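Rhamnogalacturonan endolyase YesW (Bacillus subtilis, PDB 2ZUX) cleaves rhamnogalacturonan I, the ramified pectin of plant cell walls, by endo-acting elimination, and depends on calcium or manganese for activity. Local coordinates at residues 180-185 / 282-287; 184-189 / 270-275. All blocks are in the same frame, centred on the assembly; numbering follows the deposited sequence.

Contact 1 of 2, residues 180-185 / 282-287; sequences QFMVYD and LIMTRG. With CA (calcium ion), chain G.
Two first torsions bring Met182 and Leu282 together. Met182 carries CG beside its backbone N and opposite the carbonyl carbon (chi1 -73°), whereas Leu282 has CG anti to the backbone N (chi1 175°), which turns CG towards the other strand, and chi2 brings CD1 onto Met182. The CD1 methyl lands on the root of the methionine, 3.6 Å from Met182 CG and 3.7 Å from Met182 CB, and the two side chains cross obliquely. Touching stops there, because Met182 bends again at chi2 (-60°) and takes its sulfur and CE away from Leu282, towards strand 268-273.

Met284, two residues further along its strand, makes a looser second approach. Its CE methyl lies 4.5 Å from Met182 CG and equally far, 4.5 Å, from the backbone O of Gln180, both marginal distances. The polar end of Gln180 turns elsewhere: OE1 accepts a hydrogen bond from Ala557 N, in a loop that helps bind another calcium ion. At the far end of 180-185, Asp185 OD1 holds its own calcium at 2.4 Å.

Strands 182-184 and 281-286 belong to successive four-stranded sheets of the beta-propeller, and the contact illustrates how one blade packs on the next. All four touching residues are buried. What meets closely is methyl and methylene surface, with no directional bond between the segments, so alignment here probably rests on the fit of apolar surfaces, while Met182 pairs through its backbone with Ala195, and Leu282 with Tyr297, each inside its own sheet.

Contact 2 of 2, residues 184-189 / 270-275; sequences YDLDGD and AGIAYL. With CA (calcium ion), chain G.
Tyr184 and Ile272 carry the apolar part of the contact, with Leu186 beside them. Ile272 CG2 stands over the middle of the Tyr184 ring, 3.8 Å from its centroid and 4° off the normal, a face-on CH-pi contact. The isoleucine's other branch follows the base of the tyrosine, its CD1 being 3.7 Å from Tyr184 CB. That same CD1 meets Leu186 CD2 at 3.8 Å, so Ile272 serves both residues.

Polar contact is concentrated at one point. The hydroxyl oxygens Tyr184 OH and Tyr274 OH are hydrogen-bonded at 2.6 Å, each near the plane of the other's ring and at its edge; the side chains run at about a right angle. Tyr274 OH is also hydrogen-bonded to Gln4 O. A leucine in place of Tyr184 would probably leave Tyr274 OH without this mate and Ile272 CG2 without the ring face it rests on.

Metal bonds gather the rest of 184-189. After the inverse gamma turn centred on Asp185, Asp187 OD1 binds calcium at 2.3 Å, as does Asp189 OD1 at 2.3 Å. With Asp185, a water, Lys191 O and both Glu193 carboxylate oxygens, this makes a seven-coordinate site in a DxDxDG loop resembling the calcium loop of EF-hands. Gly188 N bonds to Asp185 OD1 at 3.0 Å, from 54° above the carboxylate plane, and Asp189 N adds a weak bond; this Asx motif probably helps hold Asp185 OD1 in place for the metal.

Around the contact, Leu549 of helix 547-553 touches Tyr184, Ile272 and Tyr274, Pro280 packs against the same three side chains, and Leu186 reaches Phe299 of strand 293-300.

In the fold
Contacts 1 and 2 lie about 9 Å apart, centre to centre, along one seam between successive propeller blades. Both start from the same run of chain, sharing Tyr184 and Asp185: contact 1 uses Met182 of strand 182-184, contact 2 the end of that strand at Tyr184 and the calcium loop after it. Strand 268-273 of contact 2 comes later along the chain, then strand 281-286 of contact 1; the two are antiparallel neighbours in the next sheet, joined by the probable hydrogen bond Ile283 N to Gly271 O (2.8 Å). Met182 links the contacts, its SD lying 3.6 Å from Gly271 CA. The blade interface thus reaches a calcium-binding loop, whose metal may be structural.

Contact 1 of 2, residues 180-185 / 282-287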
loop_
_atom_site.group_PDB
_atom_site.type_symbol
_atom_site.label_atom_id
_atom_site.label_comp_id
_atom_site.label_asym_id
_atom_site.label_seq_id
_atom_site.Cartn_x
_atom_site.Cartn_y
_atom_site.Cartn_z
ATOM N N GLN A 180 1.647 -3.482 -12.014
ATOM C CA GLN A 180 0.997 -3.368 -10.710
ATOM C C GLN A 180 1.227 -4.702 -10.009
ATOM O O GLN A 180 0.680 -5.720 -10.425
ATOM C CB GLN A 180 -0.502 -3.085 -10.891
ATOM C CG GLN A 180 -0.827 -1.981 -11.902
ATOM C CD GLN A 180 -0.119 -0.661 -11.627
ATOM O OE1 GLN A 180 0.223 -0.324 -10.490
ATOM N NE2 GLN A 180 0.097 0.105 -12.691
ATOM N N PHE A 181 2.069 -4.714 -8.982
ATOM C CA PHE A 181 2.520 -5.985 -8.408
ATOM C C PHE A 181 1.921 -6.282 -7.047
ATOM O O PHE A 181 1.942 -5.452 -6.141
ATOM C CB PHE A 181 4.054 -6.104 -8.424
ATOM C CG PHE A 181 4.785 -5.053 -7.611
ATOM C CD1 PHE A 181 5.328 -5.376 -6.374
ATOM C CD2 PHE A 181 4.967 -3.757 -8.097
ATOM C CE1 PHE A 181 6.014 -4.423 -5.626
ATOM C CE2 PHE A 181 5.642 -2.795 -7.341
ATOM C CZ PHE A 181 6.161 -3.131 -6.110
ATOM N N MET A 182 1.358 -7.481 -6.932
ATOM C CA MET A 182 0.693 -7.921 -5.717
ATOM C C MET A 182 1.563 -8.909 -4.976
ATOM O O MET A 182 2.022 -9.900 -5.548
ATOM C CB MET A 182 -0.660 -8.553 -6.044
ATOM C CG MET A 182 -1.726 -7.545 -6.452
ATOM S SD MET A 182 -2.067 -6.315 -5.167
ATOM C CE MET A 182 -1.418 -4.823 -5.924
ATOM N N VAL A 183 1.780 -8.629 -3.701
ATOM C CA VAL A 183 2.569 -9.511 -2.847
ATOM C C VAL A 183 1.665 -9.992 -1.729
ATOM O O VAL A 183 1.146 -9.188 -0.955
ATOM C CB VAL A 183 3.812 -8.785 -2.271
ATOM C CG1 VAL A 183 4.656 -9.750 -1.443
ATOM C CG2 VAL A 183 4.643 -8.155 -3.393
ATOM N N TYR A 184 1.460 -11.303 -1.645
ATOM C CA TYR A 184 0.502 -11.822 -0.678
ATOM C C TYR A 184 0.603 -13.324 -0.625
ATOM O O TYR A 184 0.976 -13.962 -1.606
ATOM C CB TYR A 184 -0.937 -11.425 -1.071
ATOM C CG TYR A 184 -1.803 -11.165 0.140
ATOM C CD1 TYR A 184 -1.773 -9.930 0.779
ATOM C CD2 TYR A 184 -2.641 -12.157 0.663
ATOM C CE1 TYR A 184 -2.544 -9.683 1.898
ATOM C CE2 TYR A 184 -3.414 -11.917 1.799
ATOM C CZ TYR A 184 -3.364 -10.673 2.404
ATOM O OH TYR A 184 -4.107 -10.395 3.534
ATOM N N ASP A 185 0.257 -13.884 0.533
ATOM C CA ASP A 185 0.111 -15.330 0.654
ATOM C C ASP A 185 -1.263 -15.714 0.104
ATOM O O ASP A 185 -2.235 -15.824 0.853
ATOM C CB ASP A 185 0.273 -15.773 2.107
ATOM C CG ASP A 185 0.155 -17.270 2.284
ATOM O OD1 ASP A 185 0.230 -18.012 1.281
ATOM O OD2 ASP A 185 -0.027 -17.684 3.453
ATOM N N LEU A 282 -7.083 -12.444 -5.956
ATOM C CA LEU A 282 -6.299 -11.472 -6.708
ATOM C C LEU A 282 -7.204 -10.749 -7.696
ATOM O O LEU A 282 -7.942 -11.393 -8.438
ATOM C CB LEU A 282 -5.210 -12.227 -7.473
ATOM C CG LEU A 282 -4.332 -11.435 -8.438
ATOM C CD1 LEU A 282 -3.430 -10.502 -7.640
ATOM C CD2 LEU A 282 -3.517 -12.402 -9.291
ATOM N N ILE A 283 -7.137 -9.417 -7.718
ATOM C CA ILE A 283 -7.917 -8.609 -8.654
ATOM C C ILE A 283 -6.970 -7.958 -9.660
ATOM O O ILE A 283 -5.995 -7.325 -9.263
ATOM C CB ILE A 283 -8.682 -7.482 -7.921
ATOM C CG1 ILE A 283 -9.439 -8.039 -6.702
ATOM C CG2 ILE A 283 -9.586 -6.711 -8.899
ATOM C CD1 ILE A 283 -10.514 -9.069 -7.032
ATOM N N MET A 284 -7.247 -8.129 -10.954
ATOM C CA MET A 284 -6.537 -7.407 -12.015
ATOM C C MET A 284 -7.572 -6.580 -12.759
ATOM O O MET A 284 -8.626 -7.104 -13.150
ATOM C CB MET A 284 -5.868 -8.373 -12.998
ATOM C CG MET A 284 -4.691 -9.136 -12.428
ATOM S SD MET A 284 -3.206 -8.072 -12.256
ATOM C CE MET A 284 -2.654 -8.689 -10.687
ATOM N N THR A 285 -7.280 -5.296 -12.958
ATOM C CA THR A 285 -8.191 -4.418 -13.684
ATOM C C THR A 285 -7.521 -3.769 -14.885
ATOM O O THR A 285 -6.282 -3.665 -14.963
ATOM C CB THR A 285 -8.801 -3.319 -12.785
ATOM O OG1 THR A 285 -7.862 -2.254 -12.609
ATOM C CG2 THR A 285 -9.148 -3.869 -11.419
ATOM N N ARG A 286 -8.339 -3.314 -15.822
ATOM C CA ARG A 286 -7.832 -2.683 -17.033
ATOM C C ARG A 286 -8.837 -1.651 -17.469
ATOM O O ARG A 286 -10.033 -1.944 -17.554
ATOM C CB ARG A 286 -7.620 -3.724 -18.137
ATOM C CG ARG A 286 -6.887 -3.210 -19.375
ATOM C CD ARG A 286 -6.551 -4.336 -20.321
ATOM N NE ARG A 286 -5.455 -3.953 -21.205
ATOM C CZ ARG A 286 -4.613 -4.808 -21.778
ATOM N NH1 ARG A 286 -4.760 -6.119 -21.607
ATOM N NH2 ARG A 286 -3.621 -4.340 -22.532
ATOM N N GLY A 287 -8.350 -0.450 -17.747
ATOM C CA GLY A 287 -9.199 0.655 -18.158
ATOM C C GLY A 287 -9.807 1.418 -17.000
ATOM O O GLY A 287 -10.055 0.867 -15.922
HETATM CA CA CA G . 1.813 -18.971 -0.301
HETATM O O HOH W 1 3.588 -20.487 -1.044
#

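Contact 2 of 2, residues 184-189 / 270-275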
loop_
_atom_site.group_PDB
_atom_site.type_symbol
_atom_site.label_atom_id
_atom_site.label_comp_id
_atom_site.label_asym_id
_atom_site.label_seq_id
_atom_site.Cartn_x
_atom_site.Cartn_y
_atom_site.Cartn_z
ATOM N N TYR A 184 1.460 -11.303 -1.645
ATOM C CA TYR A 184 0.502 -11.822 -0.678
ATOM C C TYR A 184 0.603 -13.324 -0.625
ATOM O O TYR A 184 0.976 -13.962 -1.606
ATOM C CB TYR A 184 -0.937 -11.425 -1.071
ATOM C CG TYR A 184 -1.803 -11.165 0.140
ATOM C CD1 TYR A 184 -1.773 -9.930 0.779
ATOM C CD2 TYR A 184 -2.641 -12.157 0.663
ATOM C CE1 TYR A 184 -2.544 -9.683 1.898
ATOM C CE2 TYR A 184 -3.414 -11.917 1.799
ATOM C CZ TYR A 184 -3.364 -10.673 2.404
ATOM O OH TYR A 184 -4.107 -10.395 3.534
ATOM N N ASP A 185 0.257 -13.884 0.533
ATOM C CA ASP A 185 0.111 -15.330 0.654
ATOM C C ASP A 185 -1.263 -15.714 0.104
ATOM O O ASP A 185 -2.235 -15.824 0.853
ATOM C CB ASP A 185 0.273 -15.773 2.107
ATOM C CG ASP A 185 0.155 -17.270 2.284
ATOM O OD1 ASP A 185 0.230 -18.012 1.281
ATOM O OD2 ASP A 185 -0.027 -17.684 3.453
ATOM N N LEU A 186 -1.334 -15.904 -1.213
ATOM C CA LEU A 186 -2.592 -16.194 -1.892
ATOM C C LEU A 186 -3.144 -17.573 -1.576
ATOM O O LEU A 186 -4.362 -17.742 -1.518
ATOM C CB LEU A 186 -2.431 -16.057 -3.410
ATOM C CG LEU A 186 -2.353 -14.628 -3.954
ATOM C CD1 LEU A 186 -1.836 -14.641 -5.388
ATOM C CD2 LEU A 186 -3.696 -13.927 -3.871
ATOM N N ASP A 187 -2.265 -18.557 -1.396
ATOM C CA ASP A 187 -2.723 -19.947 -1.212
ATOM C C ASP A 187 -2.819 -20.399 0.251
ATOM O O ASP A 187 -3.363 -21.476 0.527
ATOM C CB ASP A 187 -1.915 -20.938 -2.069
ATOM C CG ASP A 187 -0.447 -20.988 -1.700
ATOM O OD1 ASP A 187 -0.017 -20.281 -0.768
ATOM O OD2 ASP A 187 0.289 -21.753 -2.361
ATOM N N GLY A 188 -2.320 -19.578 1.173
ATOM C CA GLY A 188 -2.484 -19.830 2.604
ATOM C C GLY A 188 -1.542 -20.843 3.220
ATOM O O GLY A 188 -1.899 -21.494 4.205
ATOM N N ASP A 189 -0.334 -20.959 2.678
ATOM C CA ASP A 189 0.667 -21.865 3.248
ATOM C C ASP A 189 1.626 -21.161 4.213
ATOM O O ASP A 189 2.520 -21.798 4.779
ATOM C CB ASP A 189 1.453 -22.577 2.142
ATOM C CG ASP A 189 2.449 -21.667 1.450
ATOM O OD1 ASP A 189 2.224 -20.427 1.406
ATOM O OD2 ASP A 189 3.454 -22.195 0.930
ATOM N N ALA A 270 -4.593 -3.178 -9.593
ATOM C CA ALA A 270 -4.632 -4.533 -9.066
ATOM C C ALA A 270 -4.871 -4.460 -7.583
ATOM O O ALA A 270 -4.665 -3.415 -6.955
ATOM C CB ALA A 270 -3.323 -5.287 -9.368
ATOM N N GLY A 271 -5.302 -5.576 -7.006
ATOM C CA GLY A 271 -5.540 -5.633 -5.583
ATOM C C GLY A 271 -5.624 -7.041 -5.048
ATOM O O GLY A 271 -5.704 -8.008 -5.810
ATOM N N ILE A 272 -5.583 -7.135 -3.723
ATOM C CA ILE A 272 -5.945 -8.353 -2.998
ATOM C C ILE A 272 -7.266 -8.085 -2.283
ATOM O O ILE A 272 -7.419 -7.062 -1.622
ATOM C CB ILE A 272 -4.871 -8.725 -1.956
ATOM C CG1 ILE A 272 -3.504 -8.988 -2.616
ATOM C CG2 ILE A 272 -5.324 -9.915 -1.115
ATOM C CD1 ILE A 272 -3.432 -10.179 -3.562
ATOM N N ALA A 273 -8.221 -9.006 -2.433
ATOM C CA ALA A 273 -9.553 -8.868 -1.842
ATOM C C ALA A 273 -10.031 -10.218 -1.319
ATOM O O ALA A 273 -9.888 -11.224 -2.006
ATOM C CB ALA A 273 -10.531 -8.357 -2.876
ATOM N N TYR A 274 -10.615 -10.229 -0.123
ATOM C CA TYR A 274 -11.172 -11.462 0.445
ATOM C C TYR A 274 -12.620 -11.602 -0.024
ATOM O O TYR A 274 -13.569 -11.359 0.735
ATOM C CB TYR A 274 -11.071 -11.454 1.974
ATOM C CG TYR A 274 -9.671 -11.686 2.507
ATOM C CD1 TYR A 274 -9.422 -12.708 3.427
ATOM C CD2 TYR A 274 -8.590 -10.906 2.083
ATOM C CE1 TYR A 274 -8.138 -12.936 3.919
ATOM C CE2 TYR A 274 -7.302 -11.128 2.569
ATOM C CZ TYR A 274 -7.084 -12.143 3.483
ATOM O OH TYR A 274 -5.821 -12.361 3.965
ATOM N N LEU A 275 -12.771 -11.996 -1.285
ATOM C CA LEU A 275 -14.087 -12.093 -1.925
ATOM C C LEU A 275 -14.989 -13.143 -1.289
ATOM O O LEU A 275 -16.217 -12.994 -1.300
ATOM C CB LEU A 275 -13.925 -12.367 -3.420
ATOM C CG LEU A 275 -13.057 -11.367 -4.193
ATOM C CD1 LEU A 275 -12.801 -11.878 -5.590
ATOM C CD2 LEU A 275 -13.693 -9.986 -4.217
HETATM CA CA CA G . 1.813 -18.971 -0.301
HETATM O O HOH W 1 3.588 -20.487 -1.044
#